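Local coordinates for protein alkylhalidase CmlS (Streptomyces venezuelae, PDB 3I3L) that acts as a flavin-dependent halogenase in the biosynthesis of chloramphenicol and holds its FAD through a covalent flavin-aspartate bond, at residues F311-A316 with A357-T362; E303-D308 with D315-T320. One frame throughout, in Å; residues are numbered along the deposited sequence.

Contact 1. Residues F311-A316 with A357-T362. With FAD (flavin-adenine dinucleotide), chain B.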
loop_
_atom_site.group_PDB
_atom_site.type_symbol
_atom_site.label_atom_id
_atom_site.label_comp_id
_atom_site.label_asym_id
_atom_site.label_seq_id
_atom_site.Cartn_x
_atom_site.Cartn_y
_atom_site.Cartn_z
ATOM N N PHE A 311 -10.920 -14.696 6.703
ATOM C CA PHE A 311 -10.103 -13.790 5.964
ATOM C C PHE A 311 -9.217 -13.052 6.983
ATOM O O PHE A 311 -9.686 -12.669 8.036
ATOM C CB PHE A 311 -10.972 -12.747 5.208
ATOM C CG PHE A 311 -11.762 -13.338 4.057
ATOM C CD1 PHE A 311 -11.350 -13.159 2.764
ATOM C CD2 PHE A 311 -12.884 -14.115 4.299
ATOM C CE1 PHE A 311 -11.973 -13.741 1.708
ATOM C CE2 PHE A 311 -13.596 -14.680 3.206
ATOM C CZ PHE A 311 -13.144 -14.506 1.936
ATOM N N LEU A 312 -7.933 -12.827 6.631
ATOM C CA LEU A 312 -7.071 -11.923 7.374
ATOM C C LEU A 312 -6.989 -10.590 6.633
ATOM O O LEU A 312 -6.794 -10.577 5.398
ATOM C CB LEU A 312 -5.653 -12.528 7.514
ATOM C CG LEU A 312 -5.532 -14.024 7.860
ATOM C CD1 LEU A 312 -4.087 -14.427 7.900
ATOM C CD2 LEU A 312 -6.254 -14.419 9.228
ATOM N N CYS A 313 -7.123 -9.464 7.363
ATOM C CA CYS A 313 -7.053 -8.136 6.754
ATOM C C CYS A 313 -6.022 -7.244 7.500
ATOM O O CYS A 313 -5.861 -7.378 8.716
ATOM C CB CYS A 313 -8.430 -7.425 6.826
ATOM S SG CYS A 313 -9.770 -8.298 5.998
ATOM N N GLY A 314 -5.324 -6.349 6.781
ATOM C CA GLY A 314 -4.400 -5.436 7.412
ATOM C C GLY A 314 -3.209 -6.151 8.039
ATOM O O GLY A 314 -2.810 -7.166 7.545
ATOM N N ASP A 315 -2.671 -5.614 9.143
ATOM C CA ASP A 315 -1.438 -6.181 9.729
ATOM C C ASP A 315 -1.645 -7.637 10.134
ATOM O O ASP A 315 -0.682 -8.388 10.237
ATOM C CB ASP A 315 -0.971 -5.385 10.953
ATOM C CG ASP A 315 -0.417 -4.014 10.609
ATOM O OD1 ASP A 315 -0.388 -3.601 9.430
ATOM O OD2 ASP A 315 -0.078 -3.308 11.540
ATOM N N ALA A 316 -2.900 -8.060 10.340
ATOM C CA ALA A 316 -3.166 -9.454 10.678
ATOM C C ALA A 316 -2.703 -10.370 9.547
ATOM O O ALA A 316 -2.356 -11.535 9.780
ATOM C CB ALA A 316 -4.716 -9.697 11.005
ATOM N N ALA A 357 -9.033 -17.728 -3.959
ATOM C CA ALA A 357 -7.858 -17.646 -4.789
ATOM C C ALA A 357 -7.668 -16.217 -5.276
ATOM O O ALA A 357 -6.558 -15.761 -5.351
ATOM C CB ALA A 357 -7.912 -18.671 -5.977
ATOM N N TRP A 358 -8.755 -15.507 -5.577
ATOM C CA TRP A 358 -8.640 -14.124 -5.940
ATOM C C TRP A 358 -8.155 -13.246 -4.739
ATOM O O TRP A 358 -7.309 -12.368 -4.902
ATOM C CB TRP A 358 -9.937 -13.585 -6.575
ATOM C CG TRP A 358 -9.936 -12.075 -6.662
ATOM C CD1 TRP A 358 -9.432 -11.313 -7.679
ATOM C CD2 TRP A 358 -10.458 -11.141 -5.686
ATOM N NE1 TRP A 358 -9.628 -9.988 -7.421
ATOM C CE2 TRP A 358 -10.210 -9.844 -6.185
ATOM C CE3 TRP A 358 -11.104 -11.279 -4.460
ATOM C CZ2 TRP A 358 -10.582 -8.692 -5.492
ATOM C CZ3 TRP A 358 -11.458 -10.137 -3.765
ATOM C CH2 TRP A 358 -11.224 -8.871 -4.286
ATOM N N TYR A 359 -8.718 -13.452 -3.556
ATOM C CA TYR A 359 -8.296 -12.649 -2.396
ATOM C C TYR A 359 -6.785 -12.895 -2.098
ATOM O O TYR A 359 -6.066 -11.960 -1.841
ATOM C CB TYR A 359 -9.165 -12.981 -1.162
ATOM C CG TYR A 359 -8.882 -12.083 0.042
ATOM C CD1 TYR A 359 -9.432 -10.792 0.135
ATOM C CD2 TYR A 359 -8.010 -12.501 1.035
ATOM C CE1 TYR A 359 -9.114 -9.945 1.236
ATOM C CE2 TYR A 359 -7.717 -11.715 2.129
ATOM C CZ TYR A 359 -8.274 -10.440 2.232
ATOM O OH TYR A 359 -7.947 -9.653 3.330
ATOM N N ASN A 360 -6.337 -14.165 -2.178
ATOM C CA ASN A 360 -4.941 -14.504 -1.884
ATOM C C ASN A 360 -3.969 -13.927 -2.919
ATOM O O ASN A 360 -2.969 -13.295 -2.562
ATOM C CB ASN A 360 -4.728 -16.037 -1.817
ATOM C CG ASN A 360 -5.192 -16.627 -0.522
ATOM O OD1 ASN A 360 -4.380 -16.808 0.389
ATOM N ND2 ASN A 360 -6.515 -16.938 -0.418
ATOM N N ARG A 361 -4.289 -14.117 -4.196
ATOM C CA ARG A 361 -3.455 -13.588 -5.277
ATOM C C ARG A 361 -3.326 -12.075 -5.193
ATOM O O ARG A 361 -2.229 -11.525 -5.290
ATOM C CB ARG A 361 -4.046 -13.962 -6.615
ATOM C CG ARG A 361 -3.381 -13.279 -7.769
ATOM C CD ARG A 361 -4.067 -13.721 -9.088
ATOM N NE ARG A 361 -3.195 -13.450 -10.227
ATOM C CZ ARG A 361 -3.439 -12.545 -11.164
ATOM N NH1 ARG A 361 -4.536 -11.803 -11.071
ATOM N NH2 ARG A 361 -2.581 -12.387 -12.190
ATOM N N THR A 362 -4.436 -11.407 -4.980
ATOM C CA THR A 362 -4.457 -9.970 -5.010
ATOM C C THR A 362 -3.642 -9.407 -3.873
ATOM O O THR A 362 -2.886 -8.447 -4.072
ATOM C CB THR A 362 -5.949 -9.414 -5.000
ATOM O OG1 THR A 362 -6.511 -9.620 -6.305
ATOM C CG2 THR A 362 -5.978 -7.957 -4.803
HETATM P PA FAD B . -4.349 -2.083 14.047
HETATM O O1A FAD B . -3.233 -2.633 14.905
HETATM O O2A FAD B . -4.308 -0.624 13.755
HETATM O O5B FAD B . -5.765 -2.454 14.770
HETATM C C5B FAD B . -5.982 -3.748 15.297
HETATM C C4B FAD B . -6.910 -3.714 16.533
HETATM O O4B FAD B . -7.152 -5.084 16.931
HETATM C C3B FAD B . -6.286 -3.022 17.721
HETATM O O3B FAD B . -7.077 -1.939 18.105
HETATM C C2B FAD B . -6.258 -4.086 18.829
HETATM O O2B FAD B . -6.685 -3.560 20.046
HETATM C C1B FAD B . -7.231 -5.146 18.335
HETATM N N9A FAD B . -6.993 -6.523 18.727
HETATM C C8A FAD B . -5.812 -7.203 18.697
HETATM N N7A FAD B . -6.033 -8.471 19.108
HETATM C C5A FAD B . -7.328 -8.593 19.484
HETATM C C6A FAD B . -8.054 -9.656 19.987
HETATM N N6A FAD B . -7.491 -10.834 20.185
HETATM N N1A FAD B . -9.390 -9.466 20.220
HETATM C C2A FAD B . -9.999 -8.254 20.008
HETATM N N3A FAD B . -9.270 -7.223 19.501
HETATM C C4A FAD B . -7.954 -7.383 19.238
HETATM N N1 FAD B . 0.616 3.157 8.368
HETATM C C2 FAD B . 0.241 4.234 7.583
HETATM O O2 FAD B . -0.724 4.088 6.845
HETATM N N3 FAD B . 0.935 5.414 7.609
HETATM C C4 FAD B . 2.027 5.565 8.422
HETATM O O4 FAD B . 2.639 6.681 8.443
HETATM C C4X FAD B . 2.436 4.475 9.194
HETATM N N5 FAD B . 3.511 4.597 10.031
HETATM C C5X FAD B . 3.841 3.554 10.865
HETATM C C6 FAD B . 4.949 3.663 11.718
HETATM C C7 FAD B . 5.321 2.589 12.490
HETATM C C7M FAD B . 6.497 2.681 13.433
HETATM C C8 FAD B . 4.545 1.436 12.443
HETATM C C8M FAD B . 4.846 0.294 13.330
HETATM C C9 FAD B . 3.463 1.293 11.568
HETATM C C9A FAD B . 3.128 2.388 10.786
HETATM N N10 FAD B . 2.033 2.258 9.982
HETATM C C10 FAD B . 1.710 3.266 9.154
HETATM C "C1'" FAD B . 1.432 0.896 9.902
HETATM C "C2'" FAD B . -0.032 0.953 10.268
HETATM O "O2'" FAD B . -0.141 1.616 11.463
HETATM C "C3'" FAD B . -0.740 -0.374 10.317
HETATM O "O3'" FAD B . -0.662 -0.991 9.051
HETATM C "C4'" FAD B . -2.256 -0.182 10.658
HETATM O "O4'" FAD B . -2.440 0.262 11.974
HETATM C "C5'" FAD B . -2.977 -1.518 10.541
HETATM O "O5'" FAD B . -4.347 -1.354 10.769
HETATM P P FAD B . -5.101 -2.627 11.322
HETATM O O1P FAD B . -4.695 -3.841 10.515
HETATM O O2P FAD B . -6.585 -2.313 11.471
HETATM O O3P FAD B . -4.409 -2.964 12.745
#
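Phe311 and Tyr359 mark the nearest approach of the two backbones, their CA atoms lying 8.6 Å apart where the end of strand 310-312 meets helix 352-382. The strand belongs to the central sheet of the Rossmann-type FAD-binding domain, and Gly314-Asp315 just beyond it are consistent with the Gly-Asp motif of related FAD-binding proteins. Tyr359 alone carries the helix side of this buried contact. With its CG anti to the backbone N, its ring extends from the helix toward the strand and is used twice. Phe311 meets it edge-to-face, the ring planes standing at 84° and the centroids 5.1 Å apart. Phe311 CD1 sits over the centre of the tyrosine ring, 3.8 Å from Tyr359 CD2. The phenol oxygen then reaches past Phe311 to the next residue, where Tyr359 OH donates a short 2.5 Å hydrogen bond to Leu312 O. The donor is bent well away from the C=O direction (137°) and tilted 34° from the carbonyl plane, although the carbonyl oxygen itself lies in the plane of the tyrosine ring. The bond thereby satisfies a buried backbone acceptor at the strand end and limits the rotation of the phenol. Phe311 is flanked further by His356, whose ring stacks on it, and by Ala341 and Ile342 of helix 327-347.

Past Cys313 the chain turns to the cofactor. Gly314 has a positive phi, and its CA packs 3.5 Å from the phosphate oxygen FAD O1P, to which Asp315 N gives a hydrogen bond. The carboxylate of Asp315 takes the ribityl chain: FAD O3' donates to Asp315 OD1 across 2.7 Å.

Contact 2. Residues E303-D308 with D315-T320. With FAD (flavin-adenine dinucleotide), chain B.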
loop_
_atom_site.group_PDB
_atom_site.type_symbol
_atom_site.label_atom_id
_atom_site.label_comp_id
_atom_site.label_asym_id
_atom_site.label_seq_id
_atom_site.Cartn_x
_atom_site.Cartn_y
_atom_site.Cartn_z
ATOM N N GLU A 303 1.428 -17.437 4.499
ATOM C CA GLU A 303 1.227 -18.472 3.518
ATOM C C GLU A 303 -0.218 -18.410 3.014
ATOM O O GLU A 303 -0.469 -18.717 1.850
ATOM C CB GLU A 303 1.498 -19.830 4.174
ATOM C CG GLU A 303 1.554 -20.985 3.258
ATOM C CD GLU A 303 2.036 -22.306 3.945
ATOM O OE1 GLU A 303 2.211 -22.363 5.201
ATOM O OE2 GLU A 303 2.276 -23.289 3.187
ATOM N N VAL A 304 -1.147 -18.015 3.890
ATOM C CA VAL A 304 -2.602 -18.049 3.617
ATOM C C VAL A 304 -3.266 -16.720 4.013
ATOM O O VAL A 304 -3.316 -16.382 5.171
ATOM C CB VAL A 304 -3.302 -19.266 4.354
ATOM C CG1 VAL A 304 -4.782 -19.472 3.899
ATOM C CG2 VAL A 304 -2.539 -20.611 4.069
ATOM N N PHE A 305 -3.776 -15.967 3.043
ATOM C CA PHE A 305 -4.443 -14.692 3.384
ATOM C C PHE A 305 -5.924 -14.968 3.726
ATOM O O PHE A 305 -6.528 -14.205 4.452
ATOM C CB PHE A 305 -4.346 -13.696 2.219
ATOM C CG PHE A 305 -2.951 -13.175 1.979
ATOM C CD1 PHE A 305 -2.533 -12.009 2.588
ATOM C CD2 PHE A 305 -2.044 -13.867 1.197
ATOM C CE1 PHE A 305 -1.234 -11.515 2.338
ATOM C CE2 PHE A 305 -0.762 -13.374 0.997
ATOM C CZ PHE A 305 -0.366 -12.239 1.547
ATOM N N SER A 306 -6.467 -16.057 3.241
ATOM C CA SER A 306 -7.840 -16.446 3.600
ATOM C C SER A 306 -8.062 -17.884 3.051
ATOM O O SER A 306 -7.440 -18.300 2.086
ATOM C CB SER A 306 -8.836 -15.490 2.914
ATOM O OG SER A 306 -8.881 -15.739 1.491
ATOM N N ALA A 307 -8.977 -18.602 3.677
ATOM C CA ALA A 307 -9.393 -19.925 3.250
ATOM C C ALA A 307 -10.707 -20.225 3.989
ATOM O O ALA A 307 -10.969 -19.633 5.020
ATOM C CB ALA A 307 -8.350 -20.986 3.664
ATOM N N ASP A 308 -11.481 -21.154 3.479
ATOM C CA ASP A 308 -12.641 -21.665 4.211
ATOM C C ASP A 308 -13.575 -20.536 4.720
ATOM O O ASP A 308 -14.147 -19.785 3.937
ATOM C CB ASP A 308 -12.117 -22.533 5.359
ATOM C CG ASP A 308 -11.261 -23.715 4.868
ATOM O OD1 ASP A 308 -11.558 -24.275 3.793
ATOM O OD2 ASP A 308 -10.294 -24.091 5.585
ATOM N N ASP A 315 -2.671 -5.614 9.143
ATOM C CA ASP A 315 -1.438 -6.181 9.729
ATOM C C ASP A 315 -1.645 -7.637 10.134
ATOM O O ASP A 315 -0.682 -8.388 10.237
ATOM C CB ASP A 315 -0.971 -5.385 10.953
ATOM C CG ASP A 315 -0.417 -4.014 10.609
ATOM O OD1 ASP A 315 -0.388 -3.601 9.430
ATOM O OD2 ASP A 315 -0.078 -3.308 11.540
ATOM N N ALA A 316 -2.900 -8.060 10.340
ATOM C CA ALA A 316 -3.166 -9.454 10.678
ATOM C C ALA A 316 -2.703 -10.370 9.547
ATOM O O ALA A 316 -2.356 -11.535 9.780
ATOM C CB ALA A 316 -4.716 -9.697 11.005
ATOM N N ALA A 317 -2.723 -9.847 8.311
ATOM C CA ALA A 317 -2.279 -10.605 7.115
ATOM C C ALA A 317 -0.799 -10.365 6.819
ATOM O O ALA A 317 -0.017 -11.302 6.720
ATOM C CB ALA A 317 -3.123 -10.197 5.865
ATOM N N CYS A 318 -0.414 -9.098 6.648
ATOM C CA CYS A 318 0.945 -8.802 6.292
ATOM C C CYS A 318 1.273 -7.428 6.731
ATOM O O CYS A 318 0.361 -6.658 6.981
ATOM C CB CYS A 318 1.186 -8.994 4.778
ATOM S SG CYS A 318 0.280 -7.828 3.715
ATOM N N PHE A 319 2.580 -7.123 6.850
ATOM C CA PHE A 319 3.079 -5.820 7.330
ATOM C C PHE A 319 4.192 -5.334 6.387
ATOM O O PHE A 319 5.105 -6.095 5.979
ATOM C CB PHE A 319 3.649 -5.911 8.749
ATOM C CG PHE A 319 4.080 -4.579 9.304
ATOM C CD1 PHE A 319 3.169 -3.787 9.964
ATOM C CD2 PHE A 319 5.376 -4.092 9.097
ATOM C CE1 PHE A 319 3.507 -2.523 10.421
ATOM C CE2 PHE A 319 5.758 -2.846 9.574
ATOM C CZ PHE A 319 4.830 -2.052 10.257
ATOM N N THR A 320 4.079 -4.082 5.980
ATOM C CA THR A 320 4.948 -3.513 4.978
ATOM C C THR A 320 5.715 -2.429 5.702
ATOM O O THR A 320 5.126 -1.696 6.495
ATOM C CB THR A 320 4.101 -2.851 3.797
ATOM O OG1 THR A 320 3.012 -2.077 4.377
ATOM C CG2 THR A 320 3.499 -3.878 2.884
HETATM P PA FAD B . -4.349 -2.083 14.047
HETATM O O1A FAD B . -3.233 -2.633 14.905
HETATM O O2A FAD B . -4.308 -0.624 13.755
HETATM O O5B FAD B . -5.765 -2.454 14.770
HETATM C C5B FAD B . -5.982 -3.748 15.297
HETATM C C4B FAD B . -6.910 -3.714 16.533
HETATM O O4B FAD B . -7.152 -5.084 16.931
HETATM C C3B FAD B . -6.286 -3.022 17.721
HETATM O O3B FAD B . -7.077 -1.939 18.105
HETATM C C2B FAD B . -6.258 -4.086 18.829
HETATM O O2B FAD B . -6.685 -3.560 20.046
HETATM C C1B FAD B . -7.231 -5.146 18.335
HETATM N N9A FAD B . -6.993 -6.523 18.727
HETATM C C8A FAD B . -5.812 -7.203 18.697
HETATM N N7A FAD B . -6.033 -8.471 19.108
HETATM C C5A FAD B . -7.328 -8.593 19.484
HETATM C C6A FAD B . -8.054 -9.656 19.987
HETATM N N6A FAD B . -7.491 -10.834 20.185
HETATM N N1A FAD B . -9.390 -9.466 20.220
HETATM C C2A FAD B . -9.999 -8.254 20.008
HETATM N N3A FAD B . -9.270 -7.223 19.501
HETATM C C4A FAD B . -7.954 -7.383 19.238
HETATM N N1 FAD B . 0.616 3.157 8.368
HETATM C C2 FAD B . 0.241 4.234 7.583
HETATM O O2 FAD B . -0.724 4.088 6.845
HETATM N N3 FAD B . 0.935 5.414 7.609
HETATM C C4 FAD B . 2.027 5.565 8.422
HETATM O O4 FAD B . 2.639 6.681 8.443
HETATM C C4X FAD B . 2.436 4.475 9.194
HETATM N N5 FAD B . 3.511 4.597 10.031
HETATM C C5X FAD B . 3.841 3.554 10.865
HETATM C C6 FAD B . 4.949 3.663 11.718
HETATM C C7 FAD B . 5.321 2.589 12.490
HETATM C C7M FAD B . 6.497 2.681 13.433
HETATM C C8 FAD B . 4.545 1.436 12.443
HETATM C C8M FAD B . 4.846 0.294 13.330
HETATM C C9 FAD B . 3.463 1.293 11.568
HETATM C C9A FAD B . 3.128 2.388 10.786
HETATM N N10 FAD B . 2.033 2.258 9.982
HETATM C C10 FAD B . 1.710 3.266 9.154
HETATM C "C1'" FAD B . 1.432 0.896 9.902
HETATM C "C2'" FAD B . -0.032 0.953 10.268
HETATM O "O2'" FAD B . -0.141 1.616 11.463
HETATM C "C3'" FAD B . -0.740 -0.374 10.317
HETATM O "O3'" FAD B . -0.662 -0.991 9.051
HETATM C "C4'" FAD B . -2.256 -0.182 10.658
HETATM O "O4'" FAD B . -2.440 0.262 11.974
HETATM C "C5'" FAD B . -2.977 -1.518 10.541
HETATM O "O5'" FAD B . -4.347 -1.354 10.769
HETATM P P FAD B . -5.101 -2.627 11.322
HETATM O O1P FAD B . -4.695 -3.841 10.515
HETATM O O2P FAD B . -6.585 -2.313 11.471
HETATM O O3P FAD B . -4.409 -2.964 12.745
#
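Phe305 packs against Ala317 and Cys318, and the CA atoms of Phe305 and Ala317 come within 5.9 Å of each other. Apolar side chains alone make this small contact, which buries about 102 Å² in all. Phe305 CD1 touches Ala317 CB at 3.8 Å, the methyl group pointing at the other segment and meeting the ring obliquely. One ring atom further on, Phe305 CE1 lies 4.2 Å from Cys318 SG, which sits at the ring edge near its plane. The phenylalanine is able to reach both because its CG is anti to the carbonyl carbon (chi1 -69°), bringing the ring over to the 315-320 loop. The close packing continues into helix 352-382: Tyr363 stacks on the Phe305 ring and also touches Ala317 and Cys318, while Leu312 adds its side chain to the Ala317 methyl.

The remainder of 303-308 has a very different setting. Glu303 and Asp308 are exposed, Val304 and Ala307 partly so, and none of them contacts the loop; Asp308 instead forms a salt bridge with Lys352. On the loop's cofactor side the environment is buried again. Phe319 CZ approaches FAD C9 at 3.8 Å and the methyl carbon FAD C8M at 3.9 Å, with C9 in the plane of the phenylalanine ring, an edge-on approach to the dimethylbenzene end of the flavin. Phe319 also touches Asp297, the residue covalently bound to FAD. Hydrogen bonds from Tyr300 and Thr302 to the carbonyls of Asp315 and Ala317 tie the loop to strand 287-302. Phe305, at the entry to the short antiparallel hairpin 306-312 at the edge of the Rossmann-type sheet, thus packs on the loop that follows the Gly-Asp pair in an FAD-binding domain.

How the contacts relate
The two contacts lie side by side, their centres about 5 Å apart, and share Asp315 and Ala316, the start of the cofactor-facing loop. Segments 303-308 and 311-316 contain the two strands, 306-307 and 310-312, of one antiparallel hairpin, joined by the hydrogen bond between Leu312 N and Phe305 O (2.9 Å). The helical segment 357-362, which meets 311-316 in contact 1, also reaches 303-308: Asn360 OD1 is bonded to Phe305 N at 2.8 Å, while Ser306 OG packs 3.4 Å from Tyr359 CD2. Contact 1 lies at the strand end from which the chain runs on to the pyrophosphate and ribityl part of FAD, and contact 2 backs the loop as it continues toward the flavin ring.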